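Local coordinates for CBS domain-containing protein (Pyrococcus horikoshii, PDB 2YZI) that is of unknown function but carries two CBS domains, modules that in related proteins often bind adenosine-containing ligands, at residues D122-E125 and A126-R130; G92-L95 and R96-E100; S30-M33 and M34-D37. One frame throughout, in Å; residues are numbered along the deposited sequence.

Interaction 1: residues D122-E125 and A126-R130; sequences DLLE and ASRRR
D122-E125 and A126-R130 meet as the last turn of helix 120-127 and its exit. A126 N donates to D122 O at 2.8 Å, and S127 N donates to L123 O at 2.8 Å. The regular pattern then fades. R128 N makes only a weak bond to L124 O and also reaches E125 O at 3.2 Å. R129 takes a positive phi. R129 N bonds back to A126 O, and R130 N bonds weakly to E125 O. This is a Schellman motif, and it ends the closing helix of the second CBS domain.

The S127 hydroxyl turns back on the helix. Its chi1 of 64° puts OG between the backbone N and the carbonyl carbon, where it donates to L124 O at a short 2.5 Å. OG also lies 3.7 Å from L124 CD1. L124 and R128 run side by side and point the same way, with L124 CG 4.2 Å from R128 CD.

From the last turn, the E125 chain bends at chi2 (73°) and brings OE1 over one face of the R130 guanidinium. The two planes are 28° apart. OE1 and R130 NH1 form a salt bridge at 3.0 Å, although the position of NH1 is less certain. Water 1 joins the same carboxylate to R128: it donates to E125 OE1 and accepts from R128 NE at 2.6 Å. With an alanine in place of E125, R130 would probably lose its carboxylate mate and turn more freely, and water 1 would lose an acceptor. A126 packs on M3 and Y12 of the same chain. L123 meets L123 of the second subunit, and L124 and S127 touch L95 of that subunit.

Interaction 2: residues G92-L95 and R96-E100; sequences GEVL and RKMAE
V94 and M98 meet one turn apart because of their first torsions. With chi1 at 169°, V94 CG1 stands opposite the backbone N. M98, a selenomethionine, holds CG beside its backbone N and anti to the carbonyl carbon (chi1 -67°). This carries M98 CG back along the helix to 3.4 Å from V94 O. The extended chi2, about the CB-CG bond, then sets SE 4.2 Å from V94 CG1, and the bend at chi3 turns only the CE methyl. The touch is an apolar van der Waals contact.

The backbone beneath is regular helix. R96 N donates to G92 O, K97 N to E93 O, and A99 N to L95 O. M98 N donates to V94 O at 2.9 Å, so the same carbonyl oxygen takes the M98 N-H and lies against the M98 CG.

R96 and K97 lead away from the preceding turn. The R96 chain is extended as far as NE, and NE donates to E100 OE2 at 3.0 Å with an N-H...O angle of 163°. The oxygen lies in the guanidinium plane, but the nitrogen comes from above the carboxylate plane. This i to i+4 salt bridge ties two exposed side chains along the helix. K97 is also extended, and its NZ bonds to T84 O.

V94 and M98 both rest on I106 of strand 105-110 and F118 of strand 113-119. L95 reaches F118 too, and also packs on S127 of the second subunit. M98 touches L124 of that subunit. The helix therefore has one side on its own sheet and meets the partner as well. It is the crossover of the beta-alpha-beta unit formed by strand 84-86, helix 91-101 and strand 105-110, a core element of the CBS domain.

Interaction 3: residues S30-M33 and M34-D37; sequences SRLM and MEFD
L32 lays its CD1 methyl against the edge of the F36 ring, near the ring plane. CD1 is 3.6 Å from F36 CD2 and 3.8 Å from F36 CE2. The two side chains cross at a slant. L32 CG is anti to the backbone N (chi1 -177°), which sends the branch on along the helix to the ring. F36 holds its own CG beside the backbone N. L18 touches both residues, making a small apolar group at the end of helix 26-35.

F36 N still donates to L32 O at 3.0 Å with a nearly straight bond (168°). F36 is nevertheless the first residue to leave helical angles, and D37 has a positive phi. The two preceding bonds, E35 N to R31 O and M34 N to S30 O, are ordinary helical ones. M34, a selenomethionine like M33, bends at chi2 and sets its CG 3.2 Å from S30 O. M33 and S30 pack on I59 of helix 56-64, while M34 touches I60 of the second subunit. This helix is the crossover between strands 19-20 and 40-44 in the first CBS domain.

R31 and E35 run side by side on an exposed face. R31 bends at chi3, whereas E35 stays extended beyond CG. R31 NH1 donates to E35 OE1 in a short salt bridge of 2.5 Å, meeting the oxygen nearly along its C-O bond. The oxygen lies at the guanidinium edge, close to its plane, and the carboxylate is turned 42° from that plane. Water 2 donates to E35 OE1 at 2.7 Å and accepts from R31 NH2. R31 NH2 also has a salt bridge to E28. R31 thus pairs with two carboxylates, and E35 OE1 receives two donors. Such pairing probably offsets the charge of both acids and limits rotation of the guanidinium.

All three interactions are turns of helices that face the second subunit. Interactions 1 and 2 belong to the second CBS domain, with centres about 16 Å apart and nearest atoms about 4 Å apart. They do not touch within the chain but meet across the dimer: L95, R96, M98 and A99 pack on S127, R128, L124 and E125 of the other subunit, respectively. Interaction 3 lies in the first CBS domain. Its centre is about 22 Å from that of interaction 1 and about 26 Å from that of interaction 2, on the opposite side of the chain's centre from interaction 2. Interactions 1 and 3 both sit at helix exits, whereas interaction 2 lies within its helix.

Interaction 1: residues D122-E125 and A126-R130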
loop_
_atom_site.group_PDB
_atom_site.type_symbol
_atom_site.label_atom_id
_atom_site.label_comp_id
_atom_site.label_asym_id
_atom_site.label_seq_id
_atom_site.Cartn_x
_atom_site.Cartn_y
_atom_site.Cartn_z
ATOM N N ASP B 122 -3.993 -1.904 8.579
ATOM C CA ASP B 122 -4.865 -2.000 9.741
ATOM C C ASP B 122 -6.052 -2.906 9.404
ATOM O O ASP B 122 -6.481 -3.713 10.233
ATOM C CB ASP B 122 -5.366 -0.621 10.159
ATOM C CG ASP B 122 -4.267 0.250 10.723
ATOM O OD1 ASP B 122 -3.643 -0.153 11.727
ATOM O OD2 ASP B 122 -4.029 1.344 10.168
ATOM N N LEU B 123 -6.569 -2.770 8.184
ATOM C CA LEU B 123 -7.687 -3.580 7.719
ATOM C C LEU B 123 -7.306 -5.051 7.802
ATOM O O LEU B 123 -8.090 -5.887 8.255
ATOM C CB LEU B 123 -8.029 -3.236 6.273
ATOM C CG LEU B 123 -9.113 -4.107 5.627
ATOM C CD1 LEU B 123 -10.424 -3.916 6.383
ATOM C CD2 LEU B 123 -9.278 -3.739 4.147
ATOM N N LEU B 124 -6.099 -5.357 7.341
ATOM C CA LEU B 124 -5.587 -6.713 7.372
ATOM C C LEU B 124 -5.554 -7.202 8.815
ATOM O O LEU B 124 -5.927 -8.343 9.113
ATOM C CB LEU B 124 -4.175 -6.761 6.788
ATOM C CG LEU B 124 -3.573 -8.170 6.788
ATOM C CD1 LEU B 124 -4.470 -9.080 5.931
ATOM C CD2 LEU B 124 -2.133 -8.149 6.264
ATOM N N GLU B 125 -5.102 -6.323 9.707
ATOM C CA GLU B 125 -5.015 -6.635 11.130
ATOM C C GLU B 125 -6.409 -6.976 11.687
ATOM O O GLU B 125 -6.576 -7.952 12.426
ATOM C CB GLU B 125 -4.442 -5.434 11.879
ATOM C CG GLU B 125 -3.575 -5.782 13.053
ATOM C CD GLU B 125 -2.238 -6.334 12.624
ATOM O OE1 GLU B 125 -2.196 -7.433 12.034
ATOM O OE2 GLU B 125 -1.225 -5.656 12.877
ATOM N N ALA B 126 -7.402 -6.164 11.338
ATOM C CA ALA B 126 -8.764 -6.385 11.799
ATOM C C ALA B 126 -9.339 -7.674 11.205
ATOM O O ALA B 126 -10.021 -8.426 11.897
ATOM C CB ALA B 126 -9.636 -5.198 11.431
ATOM N N SER B 127 -9.057 -7.932 9.930
ATOM C CA SER B 127 -9.552 -9.138 9.274
ATOM C C SER B 127 -8.980 -10.396 9.916
ATOM O O SER B 127 -9.545 -11.475 9.782
ATOM C CB SER B 127 -9.190 -9.124 7.791
ATOM O OG SER B 127 -7.789 -9.151 7.618
ATOM N N ARG B 128 -7.856 -10.251 10.608
ATOM C CA ARG B 128 -7.206 -11.376 11.268
ATOM C C ARG B 128 -7.577 -11.455 12.748
ATOM O O ARG B 128 -7.090 -12.317 13.471
ATOM C CB ARG B 128 -5.685 -11.259 11.120
ATOM C CG ARG B 128 -5.158 -11.620 9.738
ATOM C CD ARG B 128 -3.673 -11.265 9.586
ATOM N NE ARG B 128 -2.806 -11.973 10.528
ATOM C CZ ARG B 128 -2.582 -13.285 10.508
ATOM N NH1 ARG B 128 -3.159 -14.047 9.591
ATOM N NH2 ARG B 128 -1.777 -13.832 11.410
ATOM N N ARG B 129 -8.431 -10.537 13.190
ATOM C CA ARG B 129 -8.887 -10.494 14.578
ATOM C C ARG B 129 -7.745 -10.428 15.598
ATOM O O ARG B 129 -7.670 -11.259 16.500
ATOM C CB ARG B 129 -9.771 -11.716 14.868
ATOM C CG ARG B 129 -10.983 -11.826 13.950
ATOM C CD ARG B 129 -11.350 -13.279 13.647
ATOM N NE ARG B 129 -11.984 -13.969 14.766
ATOM C CZ ARG B 129 -12.414 -15.226 14.718
ATOM N NH1 ARG B 129 -12.275 -15.935 13.605
ATOM N NH2 ARG B 129 -12.995 -15.774 15.778
ATOM N N ARG B 130 -6.870 -9.434 15.454
ATOM C CA ARG B 130 -5.743 -9.251 16.367
ATOM C C ARG B 130 -6.030 -8.084 17.324
ATOM O O ARG B 130 -6.223 -6.952 16.896
ATOM C CB ARG B 130 -4.466 -9.005 15.557
ATOM C CG ARG B 130 -4.133 -10.172 14.635
ATOM C CD ARG B 130 -3.045 -9.866 13.611
ATOM N NE ARG B 130 -1.687 -9.974 14.142
ATOM C CZ ARG B 130 -1.035 -8.996 14.766
ATOM N NH1 ARG B 130 -1.613 -7.814 14.947
ATOM N NH2 ARG B 130 0.203 -9.195 15.199
HETATM O O HOH W 1 -1.043 -10.237 11.235
#

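Interaction 2: residues G92-L95 and R96-E100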
loop_
_atom_site.group_PDB
_atom_site.type_symbol
_atom_site.label_atom_id
_atom_site.label_comp_id
_atom_site.label_asym_id
_atom_site.label_seq_id
_atom_site.Cartn_x
_atom_site.Cartn_y
_atom_site.Cartn_z
ATOM N N GLY B 92 -17.344 0.490 8.080
ATOM C CA GLY B 92 -17.910 0.393 6.744
ATOM C C GLY B 92 -17.883 1.684 5.952
ATOM O O GLY B 92 -17.437 1.699 4.804
ATOM N N GLU B 93 -18.368 2.763 6.562
ATOM C CA GLU B 93 -18.396 4.073 5.924
ATOM C C GLU B 93 -16.983 4.593 5.642
ATOM O O GLU B 93 -16.751 5.297 4.647
ATOM C CB GLU B 93 -19.151 5.071 6.807
ATOM C CG GLU B 93 -20.633 4.746 6.977
ATOM C CD GLU B 93 -21.362 5.746 7.870
ATOM O OE1 GLU B 93 -21.170 6.968 7.679
ATOM O OE2 GLU B 93 -22.136 5.316 8.753
ATOM N N VAL B 94 -16.040 4.252 6.514
ATOM C CA VAL B 94 -14.660 4.679 6.320
ATOM C C VAL B 94 -14.100 3.960 5.099
ATOM O O VAL B 94 -13.452 4.568 4.247
ATOM C CB VAL B 94 -13.806 4.369 7.565
ATOM C CG1 VAL B 94 -12.317 4.575 7.255
ATOM C CG2 VAL B 94 -14.235 5.285 8.706
ATOM N N LEU B 95 -14.369 2.660 5.007
ATOM C CA LEU B 95 -13.914 1.861 3.870
ATOM C C LEU B 95 -14.481 2.421 2.565
ATOM O O LEU B 95 -13.771 2.548 1.564
ATOM C CB LEU B 95 -14.355 0.409 4.032
ATOM C CG LEU B 95 -13.335 -0.574 4.602
ATOM C CD1 LEU B 95 -12.732 -0.029 5.869
ATOM C CD2 LEU B 95 -14.013 -1.918 4.850
ATOM N N ARG B 96 -15.764 2.751 2.580
ATOM C CA ARG B 96 -16.404 3.300 1.402
ATOM C C ARG B 96 -15.741 4.629 1.008
ATOM O O ARG B 96 -15.498 4.901 -0.170
ATOM C CB ARG B 96 -17.891 3.512 1.669
ATOM C CG ARG B 96 -18.591 4.305 0.578
ATOM C CD ARG B 96 -20.083 4.420 0.820
ATOM N NE ARG B 96 -20.749 5.044 -0.314
ATOM C CZ ARG B 96 -22.067 5.165 -0.435
ATOM N NH1 ARG B 96 -22.869 4.704 0.512
ATOM N NH2 ARG B 96 -22.579 5.741 -1.509
ATOM N N LYS B 97 -15.438 5.457 1.995
ATOM C CA LYS B 97 -14.811 6.730 1.700
ATOM C C LYS B 97 -13.418 6.541 1.088
ATOM O O LYS B 97 -13.030 7.270 0.181
ATOM C CB LYS B 97 -14.721 7.584 2.970
ATOM C CG LYS B 97 -14.301 9.007 2.693
ATOM C CD LYS B 97 -14.477 9.889 3.903
ATOM C CE LYS B 97 -14.224 11.340 3.533
ATOM N NZ LYS B 97 -14.444 12.213 4.704
HETATM N N MSE B 98 -12.663 5.572 1.588
HETATM C CA MSE B 98 -11.320 5.321 1.068
HETATM C C MSE B 98 -11.393 4.793 -0.354
HETATM O O MSE B 98 -10.492 5.032 -1.158
HETATM C CB MSE B 98 -10.580 4.293 1.926
HETATM C CG MSE B 98 -10.232 4.741 3.321
HETATM SE SE MSE B 98 -9.628 3.210 4.331
HETATM C CE MSE B 98 -7.754 3.186 3.759
ATOM N N ALA B 99 -12.464 4.059 -0.647
ATOM C CA ALA B 99 -12.651 3.487 -1.976
ATOM C C ALA B 99 -13.000 4.590 -2.961
ATOM O O ALA B 99 -12.417 4.680 -4.038
ATOM C CB ALA B 99 -13.755 2.431 -1.948
ATOM N N GLU B 100 -13.943 5.441 -2.575
ATOM C CA GLU B 100 -14.366 6.535 -3.434
ATOM C C GLU B 100 -13.212 7.498 -3.721
ATOM O O GLU B 100 -13.078 7.985 -4.835
ATOM C CB GLU B 100 -15.543 7.270 -2.789
ATOM C CG GLU B 100 -16.691 6.333 -2.436
ATOM C CD GLU B 100 -17.907 7.038 -1.853
ATOM O OE1 GLU B 100 -17.736 8.002 -1.075
ATOM O OE2 GLU B 100 -19.038 6.610 -2.160
#

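Interaction 3: residues S30-M33 and M34-D37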
loop_
_atom_site.group_PDB
_atom_site.type_symbol
_atom_site.label_atom_id
_atom_site.label_comp_id
_atom_site.label_asym_id
_atom_site.label_seq_id
_atom_site.Cartn_x
_atom_site.Cartn_y
_atom_site.Cartn_z
ATOM N N SER B 30 11.816 8.754 2.601
ATOM C CA SER B 30 11.690 7.394 2.082
ATOM C C SER B 30 12.317 6.370 3.026
ATOM O O SER B 30 11.747 5.307 3.264
ATOM C CB SER B 30 12.349 7.269 0.702
ATOM O OG SER B 30 11.575 7.901 -0.302
ATOM N N ARG B 31 13.488 6.696 3.565
ATOM C CA ARG B 31 14.174 5.789 4.470
ATOM C C ARG B 31 13.386 5.627 5.756
ATOM O O ARG B 31 13.231 4.516 6.269
ATOM C CB ARG B 31 15.574 6.303 4.797
ATOM C CG ARG B 31 16.370 5.368 5.693
ATOM C CD ARG B 31 17.442 6.138 6.406
ATOM N NE ARG B 31 16.867 7.162 7.274
ATOM C CZ ARG B 31 16.274 6.905 8.433
ATOM N NH1 ARG B 31 16.178 5.656 8.874
ATOM N NH2 ARG B 31 15.779 7.900 9.151
ATOM N N LEU B 32 12.898 6.743 6.278
ATOM C CA LEU B 32 12.108 6.727 7.500
ATOM C C LEU B 32 10.868 5.840 7.323
ATOM O O LEU B 32 10.486 5.098 8.233
ATOM C CB LEU B 32 11.696 8.155 7.860
ATOM C CG LEU B 32 10.913 8.400 9.148
ATOM C CD1 LEU B 32 11.690 7.902 10.360
ATOM C CD2 LEU B 32 10.634 9.896 9.265
HETATM N N MSE B 33 10.250 5.915 6.144
HETATM C CA MSE B 33 9.056 5.127 5.849
HETATM C C MSE B 33 9.361 3.635 5.814
HETATM O O MSE B 33 8.578 2.818 6.297
HETATM C CB MSE B 33 8.455 5.543 4.503
HETATM C CG MSE B 33 7.775 6.899 4.490
HETATM SE SE MSE B 33 7.429 7.419 2.642
HETATM C CE MSE B 33 5.492 7.213 2.602
HETATM N N MSE B 34 10.495 3.279 5.227
HETATM C CA MSE B 34 10.874 1.876 5.142
HETATM C C MSE B 34 11.272 1.364 6.521
HETATM O O MSE B 34 11.035 0.205 6.842
HETATM C CB MSE B 34 12.033 1.691 4.155
HETATM C CG MSE B 34 11.716 2.142 2.733
HETATM SE SE MSE B 34 10.169 1.215 2.003
HETATM C CE MSE B 34 10.199 1.848 0.185
ATOM N N GLU B 35 11.858 2.235 7.339
ATOM C CA GLU B 35 12.287 1.859 8.685
ATOM C C GLU B 35 11.098 1.529 9.576
ATOM O O GLU B 35 11.068 0.488 10.225
ATOM C CB GLU B 35 13.089 2.991 9.332
ATOM C CG GLU B 35 13.693 2.625 10.696
ATOM C CD GLU B 35 14.283 3.817 11.440
ATOM O OE1 GLU B 35 14.777 4.763 10.785
ATOM O OE2 GLU B 35 14.269 3.799 12.686
ATOM N N PHE B 36 10.116 2.423 9.595
ATOM C CA PHE B 36 8.932 2.244 10.422
ATOM C C PHE B 36 7.724 1.594 9.754
ATOM O O PHE B 36 6.631 1.573 10.313
ATOM C CB PHE B 36 8.561 3.577 11.055
ATOM C CG PHE B 36 9.476 3.963 12.178
ATOM C CD1 PHE B 36 9.365 3.343 13.419
ATOM C CD2 PHE B 36 10.487 4.889 11.983
ATOM C CE1 PHE B 36 10.251 3.639 14.448
ATOM C CE2 PHE B 36 11.376 5.191 13.009
ATOM C CZ PHE B 36 11.257 4.563 14.242
ATOM N N ASP B 37 7.930 1.070 8.552
ATOM C CA ASP B 37 6.887 0.353 7.842
ATOM C C ASP B 37 5.566 1.091 7.615
ATOM O O ASP B 37 4.490 0.515 7.826
ATOM C CB ASP B 37 6.603 -0.949 8.589
ATOM C CG ASP B 37 6.195 -2.069 7.671
ATOM O OD1 ASP B 37 7.037 -2.489 6.850
ATOM O OD2 ASP B 37 5.040 -2.530 7.763
HETATM O O HOH W 2 14.665 7.096 12.041
#